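Local coordinates for protein enoyl CoA hydratase/isomerase (Crotonase) (Legionella pneumophila subsp. pneumophila, PDB 3I47) that probably acts as an enoyl-CoA hydratase or isomerase of the crotonase family, working on coenzyme A thioesters, at residues 11-16 with 48-53; 16-21 with 55-60; 102-107 with 122-127. One frame throughout, in Å; residues are numbered along the deposited sequence.

Interaction 1 of 3, residues 11-16 with 48-53; sequences QDKVGL and NVRVIV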
loop_
_atom_site.group_PDB
_atom_site.type_symbol
_atom_site.label_atom_id
_atom_site.label_comp_id
_atom_site.label_asym_id
_atom_site.label_seq_id
_atom_site.Cartn_x
_atom_site.Cartn_y
_atom_site.Cartn_z
ATOM N N GLN A 11 9.472 -2.682 -14.102
ATOM C CA GLN A 11 9.006 -2.338 -15.453
ATOM C C GLN A 11 8.744 -0.836 -15.532
ATOM O O GLN A 11 7.963 -0.329 -14.745
ATOM C CB GLN A 11 7.671 -3.024 -15.764
ATOM C CG GLN A 11 7.674 -4.537 -15.892
ATOM C CD GLN A 11 6.274 -5.091 -16.173
ATOM O OE1 GLN A 11 5.399 -4.386 -16.687
ATOM N NE2 GLN A 11 6.062 -6.362 -15.833
ATOM N N ASP A 12 9.350 -0.132 -16.491
ATOM C CA ASP A 12 9.023 1.300 -16.730
ATOM C C ASP A 12 8.876 2.120 -15.423
ATOM O O ASP A 12 7.851 2.799 -15.193
ATOM C CB ASP A 12 7.758 1.435 -17.613
ATOM C CG ASP A 12 7.377 2.905 -17.918
ATOM O OD1 ASP A 12 8.283 3.753 -18.099
ATOM O OD2 ASP A 12 6.161 3.213 -17.986
ATOM N N LYS A 13 9.904 2.031 -14.578
ATOM C CA LYS A 13 10.011 2.766 -13.310
ATOM C C LYS A 13 9.011 2.341 -12.233
ATOM O O LYS A 13 8.878 3.016 -11.206
ATOM C CB LYS A 13 9.981 4.287 -13.539
ATOM C CG LYS A 13 11.065 4.747 -14.515
ATOM C CD LYS A 13 11.205 6.258 -14.546
ATOM C CE LYS A 13 12.321 6.686 -15.504
ATOM N NZ LYS A 13 13.667 6.141 -15.107
ATOM N N VAL A 14 8.356 1.202 -12.459
ATOM C CA VAL A 14 7.452 0.616 -11.462
ATOM C C VAL A 14 8.076 -0.659 -10.879
ATOM O O VAL A 14 8.371 -1.611 -11.609
ATOM C CB VAL A 14 6.062 0.295 -12.069
ATOM C CG1 VAL A 14 5.126 -0.263 -11.002
ATOM C CG2 VAL A 14 5.447 1.533 -12.690
ATOM N N GLY A 15 8.277 -0.672 -9.564
ATOM C CA GLY A 15 8.758 -1.883 -8.880
ATOM C C GLY A 15 7.564 -2.728 -8.500
ATOM O O GLY A 15 6.631 -2.228 -7.874
ATOM N N LEU A 16 7.584 -3.996 -8.897
ATOM C CA LEU A 16 6.445 -4.889 -8.697
ATOM C C LEU A 16 6.831 -6.024 -7.761
ATOM O O LEU A 16 7.725 -6.810 -8.083
ATOM C CB LEU A 16 6.011 -5.469 -10.048
ATOM C CG LEU A 16 5.620 -4.487 -11.155
ATOM C CD1 LEU A 16 5.674 -5.167 -12.507
ATOM C CD2 LEU A 16 4.237 -3.968 -10.893
ATOM N N ASN A 48 16.013 3.690 -9.819
ATOM C CA ASN A 48 15.295 3.286 -11.034
ATOM C C ASN A 48 13.788 3.064 -10.823
ATOM O O ASN A 48 13.041 2.872 -11.786
ATOM C CB ASN A 48 15.928 2.032 -11.642
ATOM C CG ASN A 48 17.343 2.276 -12.141
ATOM O OD1 ASN A 48 17.634 3.314 -12.744
ATOM N ND2 ASN A 48 18.227 1.324 -11.893
ATOM N N VAL A 49 13.354 3.085 -9.564
ATOM C CA VAL A 49 11.951 2.862 -9.207
ATOM C C VAL A 49 11.320 4.165 -8.734
ATOM O O VAL A 49 11.862 4.831 -7.854
ATOM C CB VAL A 49 11.825 1.774 -8.100
ATOM C CG1 VAL A 49 10.375 1.642 -7.606
ATOM C CG2 VAL A 49 12.304 0.436 -8.622
ATOM N N ARG A 50 10.184 4.528 -9.329
ATOM C CA ARG A 50 9.405 5.678 -8.885
ATOM C C ARG A 50 8.143 5.272 -8.154
ATOM O O ARG A 50 7.692 6.004 -7.271
ATOM C CB ARG A 50 9.026 6.590 -10.057
ATOM C CG ARG A 50 10.192 7.382 -10.628
ATOM C CD ARG A 50 9.755 8.262 -11.774
ATOM N NE ARG A 50 10.906 8.954 -12.368
ATOM C CZ ARG A 50 10.870 9.627 -13.515
ATOM N NH1 ARG A 50 9.739 9.712 -14.206
ATOM N NH2 ARG A 50 11.976 10.193 -13.980
ATOM N N VAL A 51 7.552 4.138 -8.533
ATOM C CA VAL A 51 6.264 3.707 -7.952
ATOM C C VAL A 51 6.404 2.245 -7.559
ATOM O O VAL A 51 7.033 1.477 -8.280
ATOM C CB VAL A 51 5.100 3.880 -8.968
ATOM C CG1 VAL A 51 3.754 3.332 -8.423
ATOM C CG2 VAL A 51 4.947 5.366 -9.384
ATOM N N ILE A 52 5.832 1.882 -6.413
ATOM C CA ILE A 52 5.882 0.502 -5.922
ATOM C C ILE A 52 4.492 -0.114 -5.907
ATOM O O ILE A 52 3.556 0.487 -5.380
ATOM C CB ILE A 52 6.487 0.476 -4.513
ATOM C CG1 ILE A 52 7.930 1.008 -4.565
ATOM C CG2 ILE A 52 6.485 -0.954 -3.935
ATOM C CD1 ILE A 52 8.538 1.291 -3.192
ATOM N N VAL A 53 4.375 -1.310 -6.482
ATOM C CA VAL A 53 3.114 -2.061 -6.498
ATOM C C VAL A 53 3.264 -3.373 -5.733
ATOM O O VAL A 53 4.203 -4.128 -5.977
ATOM C CB VAL A 53 2.652 -2.366 -7.957
ATOM C CG1 VAL A 53 1.432 -3.263 -7.977
ATOM C CG2 VAL A 53 2.341 -1.073 -8.689
#

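Interaction 2 of 3, residues 16-21 with 55-60; sequences LLTMNR and KANGKH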
loop_
_atom_site.group_PDB
_atom_site.type_symbol
_atom_site.label_atom_id
_atom_site.label_comp_id
_atom_site.label_asym_id
_atom_site.label_seq_id
_atom_site.Cartn_x
_atom_site.Cartn_y
_atom_site.Cartn_z
ATOM N N LEU A 16 7.584 -3.996 -8.897
ATOM C CA LEU A 16 6.445 -4.889 -8.697
ATOM C C LEU A 16 6.831 -6.024 -7.761
ATOM O O LEU A 16 7.725 -6.810 -8.083
ATOM C CB LEU A 16 6.011 -5.469 -10.048
ATOM C CG LEU A 16 5.620 -4.487 -11.155
ATOM C CD1 LEU A 16 5.674 -5.167 -12.507
ATOM C CD2 LEU A 16 4.237 -3.968 -10.893
ATOM N N LEU A 17 6.191 -6.084 -6.593
ATOM C CA LEU A 17 6.368 -7.205 -5.660
ATOM C C LEU A 17 5.146 -8.075 -5.800
ATOM O O LEU A 17 4.028 -7.595 -5.600
ATOM C CB LEU A 17 6.483 -6.714 -4.213
ATOM C CG LEU A 17 7.768 -6.096 -3.648
ATOM C CD1 LEU A 17 8.033 -4.695 -4.188
ATOM C CD2 LEU A 17 7.670 -6.074 -2.134
ATOM N N THR A 18 5.342 -9.346 -6.149
ATOM C CA THR A 18 4.217 -10.258 -6.352
ATOM C C THR A 18 4.250 -11.454 -5.398
ATOM O O THR A 18 5.139 -12.307 -5.488
ATOM C CB THR A 18 4.169 -10.750 -7.820
ATOM O OG1 THR A 18 4.176 -9.617 -8.696
ATOM C CG2 THR A 18 2.914 -11.570 -8.081
ATOM N N MET A 19 3.265 -11.523 -4.506
ATOM C CA MET A 19 3.111 -12.697 -3.647
ATOM C C MET A 19 2.733 -13.894 -4.517
ATOM O O MET A 19 1.770 -13.840 -5.281
ATOM C CB MET A 19 2.063 -12.437 -2.567
ATOM C CG MET A 19 2.497 -11.369 -1.541
ATOM S SD MET A 19 1.276 -10.913 -0.239
ATOM C CE MET A 19 -0.047 -10.163 -1.217
ATOM N N ASN A 20 3.499 -14.977 -4.393
ATOM C CA ASN A 20 3.412 -16.062 -5.368
ATOM C C ASN A 20 3.283 -17.445 -4.712
ATOM O O ASN A 20 3.674 -18.467 -5.304
ATOM C CB ASN A 20 4.631 -15.982 -6.310
ATOM C CG ASN A 20 4.482 -16.845 -7.553
ATOM O OD1 ASN A 20 3.445 -16.835 -8.218
ATOM N ND2 ASN A 20 5.533 -17.602 -7.874
ATOM N N ARG A 21 2.720 -17.484 -3.507
ATOM C CA ARG A 21 2.384 -18.768 -2.868
ATOM C C ARG A 21 1.002 -19.208 -3.332
ATOM O O ARG A 21 0.035 -19.170 -2.568
ATOM C CB ARG A 21 2.440 -18.669 -1.345
ATOM C CG ARG A 21 3.845 -18.545 -0.789
ATOM C CD ARG A 21 3.812 -18.785 0.719
ATOM N NE ARG A 21 5.122 -18.648 1.355
ATOM C CZ ARG A 21 5.310 -18.760 2.671
ATOM N NH1 ARG A 21 4.282 -19.022 3.466
ATOM N NH2 ARG A 21 6.523 -18.622 3.188
ATOM N N LYS A 55 1.277 -6.818 -5.323
ATOM C CA LYS A 55 0.215 -7.589 -5.957
ATOM C C LYS A 55 0.409 -9.059 -5.674
ATOM O O LYS A 55 1.294 -9.421 -4.903
ATOM C CB LYS A 55 0.139 -7.306 -7.466
ATOM C CG LYS A 55 1.382 -7.692 -8.300
ATOM C CD LYS A 55 1.177 -7.278 -9.763
ATOM C CE LYS A 55 2.356 -7.637 -10.638
ATOM N NZ LYS A 55 2.423 -9.120 -10.861
ATOM N N ALA A 56 -0.426 -9.890 -6.283
ATOM C CA ALA A 56 -0.441 -11.314 -5.951
ATOM C C ALA A 56 -0.846 -12.141 -7.155
ATOM O O ALA A 56 -1.639 -11.700 -7.987
ATOM C CB ALA A 56 -1.394 -11.583 -4.782
ATOM N N ASN A 57 -0.289 -13.347 -7.230
ATOM C CA ASN A 57 -0.750 -14.356 -8.178
ATOM C C ASN A 57 -1.705 -15.329 -7.497
ATOM O O ASN A 57 -1.849 -15.325 -6.272
ATOM C CB ASN A 57 0.441 -15.119 -8.764
ATOM C CG ASN A 57 1.248 -14.284 -9.743
ATOM O OD1 ASN A 57 0.727 -13.367 -10.386
ATOM N ND2 ASN A 57 2.542 -14.594 -9.863
ATOM N N GLY A 58 -2.371 -16.151 -8.304
ATOM C CA GLY A 58 -3.331 -17.120 -7.790
ATOM C C GLY A 58 -4.699 -16.509 -7.530
ATOM O O GLY A 58 -4.994 -15.394 -7.972
ATOM N N LYS A 59 -5.533 -17.257 -6.815
ATOM C CA LYS A 59 -6.932 -16.879 -6.595
ATOM C C LYS A 59 -7.095 -15.683 -5.663
ATOM O O LYS A 59 -8.025 -14.885 -5.833
ATOM C CB LYS A 59 -7.725 -18.062 -6.025
ATOM C CG LYS A 59 -7.771 -19.285 -6.928
ATOM C CD LYS A 59 -8.611 -20.396 -6.297
ATOM C CE LYS A 59 -8.662 -21.644 -7.173
ATOM N NZ LYS A 59 -9.016 -21.309 -8.584
ATOM N N HIS A 60 -6.186 -15.561 -4.696
ATOM C CA HIS A 60 -6.387 -14.641 -3.568
ATOM C C HIS A 60 -5.176 -13.803 -3.236
ATOM O O HIS A 60 -4.055 -14.316 -3.179
ATOM C CB HIS A 60 -6.763 -15.428 -2.305
ATOM C CG HIS A 60 -7.984 -16.265 -2.471
ATOM N ND1 HIS A 60 -9.224 -15.722 -2.723
ATOM C CD2 HIS A 60 -8.157 -17.607 -2.449
ATOM C CE1 HIS A 60 -10.114 -16.690 -2.838
ATOM N NE2 HIS A 60 -9.493 -17.845 -2.674
#

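Interaction 3 of 3, residues 102-107 with 122-127; sequences TIAMVQ and DIAIAS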
loop_
_atom_site.group_PDB
_atom_site.type_symbol
_atom_site.label_atom_id
_atom_site.label_comp_id
_atom_site.label_asym_id
_atom_site.label_seq_id
_atom_site.Cartn_x
_atom_site.Cartn_y
_atom_site.Cartn_z
ATOM N N THR A 102 2.898 4.183 -3.222
ATOM C CA THR A 102 2.687 2.739 -3.053
ATOM C C THR A 102 1.257 2.358 -3.422
ATOM O O THR A 102 0.301 3.067 -3.080
ATOM C CB THR A 102 2.962 2.305 -1.613
ATOM O OG1 THR A 102 2.182 3.099 -0.719
ATOM C CG2 THR A 102 4.441 2.459 -1.272
ATOM N N ILE A 103 1.118 1.232 -4.114
ATOM C CA ILE A 103 -0.180 0.781 -4.628
ATOM C C ILE A 103 -0.343 -0.686 -4.284
ATOM O O ILE A 103 0.567 -1.483 -4.559
ATOM C CB ILE A 103 -0.267 0.926 -6.163
ATOM C CG1 ILE A 103 -0.200 2.402 -6.555
ATOM C CG2 ILE A 103 -1.553 0.283 -6.707
ATOM C CD1 ILE A 103 0.046 2.617 -8.036
ATOM N N ALA A 104 -1.483 -1.034 -3.691
ATOM C CA ALA A 104 -1.858 -2.455 -3.495
ATOM C C ALA A 104 -2.888 -2.873 -4.532
ATOM O O ALA A 104 -3.859 -2.146 -4.758
ATOM C CB ALA A 104 -2.422 -2.672 -2.093
ATOM N N MET A 105 -2.683 -4.033 -5.158
ATOM C CA MET A 105 -3.570 -4.527 -6.212
ATOM C C MET A 105 -4.182 -5.812 -5.664
ATOM O O MET A 105 -3.456 -6.793 -5.435
ATOM C CB MET A 105 -2.766 -4.799 -7.501
ATOM C CG MET A 105 -3.555 -5.439 -8.637
ATOM S SD MET A 105 -2.567 -5.872 -10.124
ATOM C CE MET A 105 -2.958 -7.604 -10.260
ATOM N N VAL A 106 -5.491 -5.791 -5.421
ATOM C CA VAL A 106 -6.139 -6.865 -4.659
ATOM C C VAL A 106 -7.191 -7.623 -5.471
ATOM O O VAL A 106 -8.202 -7.035 -5.896
ATOM C CB VAL A 106 -6.826 -6.293 -3.398
ATOM C CG1 VAL A 106 -7.489 -7.407 -2.589
ATOM C CG2 VAL A 106 -5.825 -5.512 -2.537
ATOM N N GLN A 107 -6.955 -8.923 -5.648
ATOM C CA GLN A 107 -7.920 -9.846 -6.241
ATOM C C GLN A 107 -8.364 -10.853 -5.175
ATOM O O GLN A 107 -7.620 -11.157 -4.234
ATOM C CB GLN A 107 -7.297 -10.582 -7.438
ATOM C CG GLN A 107 -6.587 -11.941 -7.126
ATOM C CD GLN A 107 -5.223 -11.832 -6.418
ATOM O OE1 GLN A 107 -4.797 -10.756 -5.957
ATOM N NE2 GLN A 107 -4.522 -12.974 -6.328
ATOM N N ASP A 122 -0.577 3.752 -0.191
ATOM C CA ASP A 122 -1.271 5.018 -0.485
ATOM C C ASP A 122 -2.594 4.762 -1.202
ATOM O O ASP A 122 -3.592 5.448 -0.954
ATOM C CB ASP A 122 -0.451 5.929 -1.397
ATOM C CG ASP A 122 0.850 6.378 -0.788
ATOM O OD1 ASP A 122 0.897 6.711 0.419
ATOM O OD2 ASP A 122 1.827 6.423 -1.559
ATOM N N ILE A 123 -2.569 3.799 -2.116
ATOM C CA ILE A 123 -3.669 3.557 -3.040
ATOM C C ILE A 123 -3.914 2.058 -3.089
ATOM O O ILE A 123 -2.960 1.285 -3.124
ATOM C CB ILE A 123 -3.330 4.033 -4.469
ATOM C CG1 ILE A 123 -3.064 5.546 -4.501
ATOM C CG2 ILE A 123 -4.442 3.648 -5.456
ATOM C CD1 ILE A 123 -2.247 5.982 -5.741
ATOM N N ALA A 124 -5.180 1.651 -3.082
ATOM C CA ALA A 124 -5.516 0.250 -3.292
ATOM C C ALA A 124 -6.533 0.137 -4.420
ATOM O O ALA A 124 -7.475 0.939 -4.515
ATOM C CB ALA A 124 -6.024 -0.420 -1.984
ATOM N N ILE A 125 -6.299 -0.838 -5.293
ATOM C CA ILE A 125 -7.122 -1.100 -6.457
ATOM C C ILE A 125 -7.631 -2.523 -6.292
ATOM O O ILE A 125 -6.827 -3.444 -6.089
ATOM C CB ILE A 125 -6.274 -1.017 -7.749
ATOM C CG1 ILE A 125 -5.656 0.386 -7.923
ATOM C CG2 ILE A 125 -7.133 -1.395 -8.978
ATOM C CD1 ILE A 125 -4.572 0.471 -9.025
ATOM N N ALA A 126 -8.948 -2.707 -6.355
ATOM C CA ALA A 126 -9.543 -4.030 -6.180
ATOM C C ALA A 126 -10.281 -4.471 -7.430
ATOM O O ALA A 126 -10.874 -3.638 -8.137
ATOM C CB ALA A 126 -10.488 -4.022 -4.994
ATOM N N SER A 127 -10.242 -5.770 -7.710
ATOM C CA SER A 127 -11.133 -6.352 -8.705
ATOM C C SER A 127 -12.546 -6.397 -8.108
ATOM O O SER A 127 -12.719 -6.371 -6.880
ATOM C CB SER A 127 -10.662 -7.763 -9.072
ATOM O OG SER A 127 -10.674 -8.560 -7.914
HETATM O O HOH W 1 3.290 4.614 1.392
#

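Interaction 1 of 3, residues 11-16 with 48-53
Lys13 O receives two backbone N-H groups from neighbouring residues of 48-53: Arg50 N reaches it at 2.7 Å and Val51 N at 3.2 Å. The Val51 donor lies in the carbonyl plane, whereas that of Arg50 is tilted from it. Two successive residues thus share one acceptor, and the register slips from Lys13 beside Val49 to Val14 beside Val51, so that one extra residue is accommodated in 48-53 just before the regular pairing begins. Parallel pairing then takes over, with Gly15 N bonded to Val51 O (2.8 Å) and Val53 N to Gly15 O in a nearly straight bond of 172°.

Among the apolar side chains, Val14 CG1 meets Val53 CG2 at 3.7 Å, and Leu16 CD2 lies alongside the same valine, 3.7 Å from Val53 CB. Helix 189-201 covers this face of the sheet. On the other face, Val49 CG1 packs closely against the Gly15 backbone, 3.7 Å from Gly15 N.

At the outer end the long side chains of Lys13 and Arg50 run side by side. Lys13 CD sits over one guanidinium face, toward its rim and 3.5 Å from Arg50 NE, so the contact is made by the lysine methylenes. The guanidinium is held from elsewhere, by the carbonyls of Ser201 and Trp259, which probably eases the proximity of the two like charges.

A type I' turn from Gln11 to Val14 closes the hairpin with strand 6-11, while strands 14-19 and 51-56 form the parallel pair of a beta-alpha-beta unit joined through helix 30-45.

Interaction 2 of 3, residues 16-21 with 55-60
Parallel backbone pairing, reinforced by two polar side-chain links, joins Thr18 to Lys55 and Met19 to Ala56 where strands 14-19 and 51-56 come to their C-terminal ends. The contact belongs to the beta-alpha-beta unit built with helix 30-45, inside the mixed sheet of the crotonase fold. Its ladder alternates between the strands: Lys55 N donates to Leu17 O, Lys55 O accepts from Met19 N (2.9 Å), and Asn57 N closes the run on Met19 O (2.9 Å). Past these bonds both segments leave the strand pair as loops.

Thr18 and Lys55 occupy one face. Lys55 starts with CG between its backbone N and carbonyl carbon (chi1 63°), and the otherwise extended chain bends at its last torsion; the ammonium group therefore leans over toward strand 14-19, and NZ donates to Thr18 OG1 at 2.8 Å. The threonine methyl, on the branch anti to the backbone N, faces the Asn57 amide, with Thr18 CG2 3.5 Å from Asn57 ND2. One atom before NZ, Lys55 CE passes Leu16 CD2 at 4.1 Å. On the opposite face the bent Met19 side chain brings CE to Ala56 CB (4.1 Å), while Met36 of helix 30-45 and Phe61 also pack against this methionine.

The second polar link lies just beyond the ladder, between Asn20 and Asn57. Asn20 is tied through ND2 to Ser4 O, which helps to fix the orientation of its amide and presents the oxygen to Asn57. The amide planes stand 81° apart: Asn57 ND2 points its N-H, within its own plane, straight at Asn20 OD1 over 2.9 Å, but arrives from above the plane of the accepting amide.

Interaction 3 of 3, residues 102-107 with 122-127
Thr102 and Asp122 exchange two hydrogen bonds at the start of the paired strands, each side chain serving the backbone of the other. The threonine hydroxyl sits between its own N and carbonyl carbon (chi1 54°), a rotation that turns OG1 toward 122-127 to accept Asp122 N at 2.9 Å. In return, Thr102 N donates to Asp122 OD2 (3.0 Å), meeting the carboxylate from above its plane. The same oxygen forms a salt bridge with Lys212, and a water 2.8 Å from Thr102 OG1 also makes a weak hydrogen bond to Asp122 OD1.

Isoleucines fill one face. Ile103 and Ile123 run side by side with the same rotamer, CG1 of Ile103 lying 4.1 Å from Ile123 CB. The other branch of Ile103 serves the next residue along: CG2, anti to the backbone N, touches Ile125 CD1 at 3.8 Å. Met105 shares this face but leads its sulfur and methyl away, toward Leu189 and Thr193 of helix 189-201. Small residues mark the reverse face, where Ala104 CB and Ala124 CB are 4.2 Å apart and Val106 is paired with Ala126.

The backbones are joined by a continuous parallel ladder, from Ile123 N on Thr102 O to Ser127 N on Val106 O (3.0 Å). At that far end Ser127 OG approaches Gln107 CA, while the amide of Gln107 turns off to bind Gly58 O.

Strands 102-106 and 123-127 are adjacent parallel strands of the crotonase core; the connection between them includes helix 113-120, whose start in this family probably contributes to the oxyanion hole.

All three contacts belong to one mixed sheet, in which strands 14-19, 51-56, 102-106 and 123-127 lie next to one another in chain order. Interactions 1 and 2 follow the same strand pair from its beginning to its end; their centres are about 16 Å apart, they share Leu16, and their segments alternate along the sequence. Interaction 3 comes later in the chain, with its centre about 15 Å from that of interaction 1 and about 12 Å from that of interaction 2. Strand 51-56 adjoins 102-106, so pairing continues between Ile52 and Ile103. Together they span most of the sheet at the core of the crotonase fold.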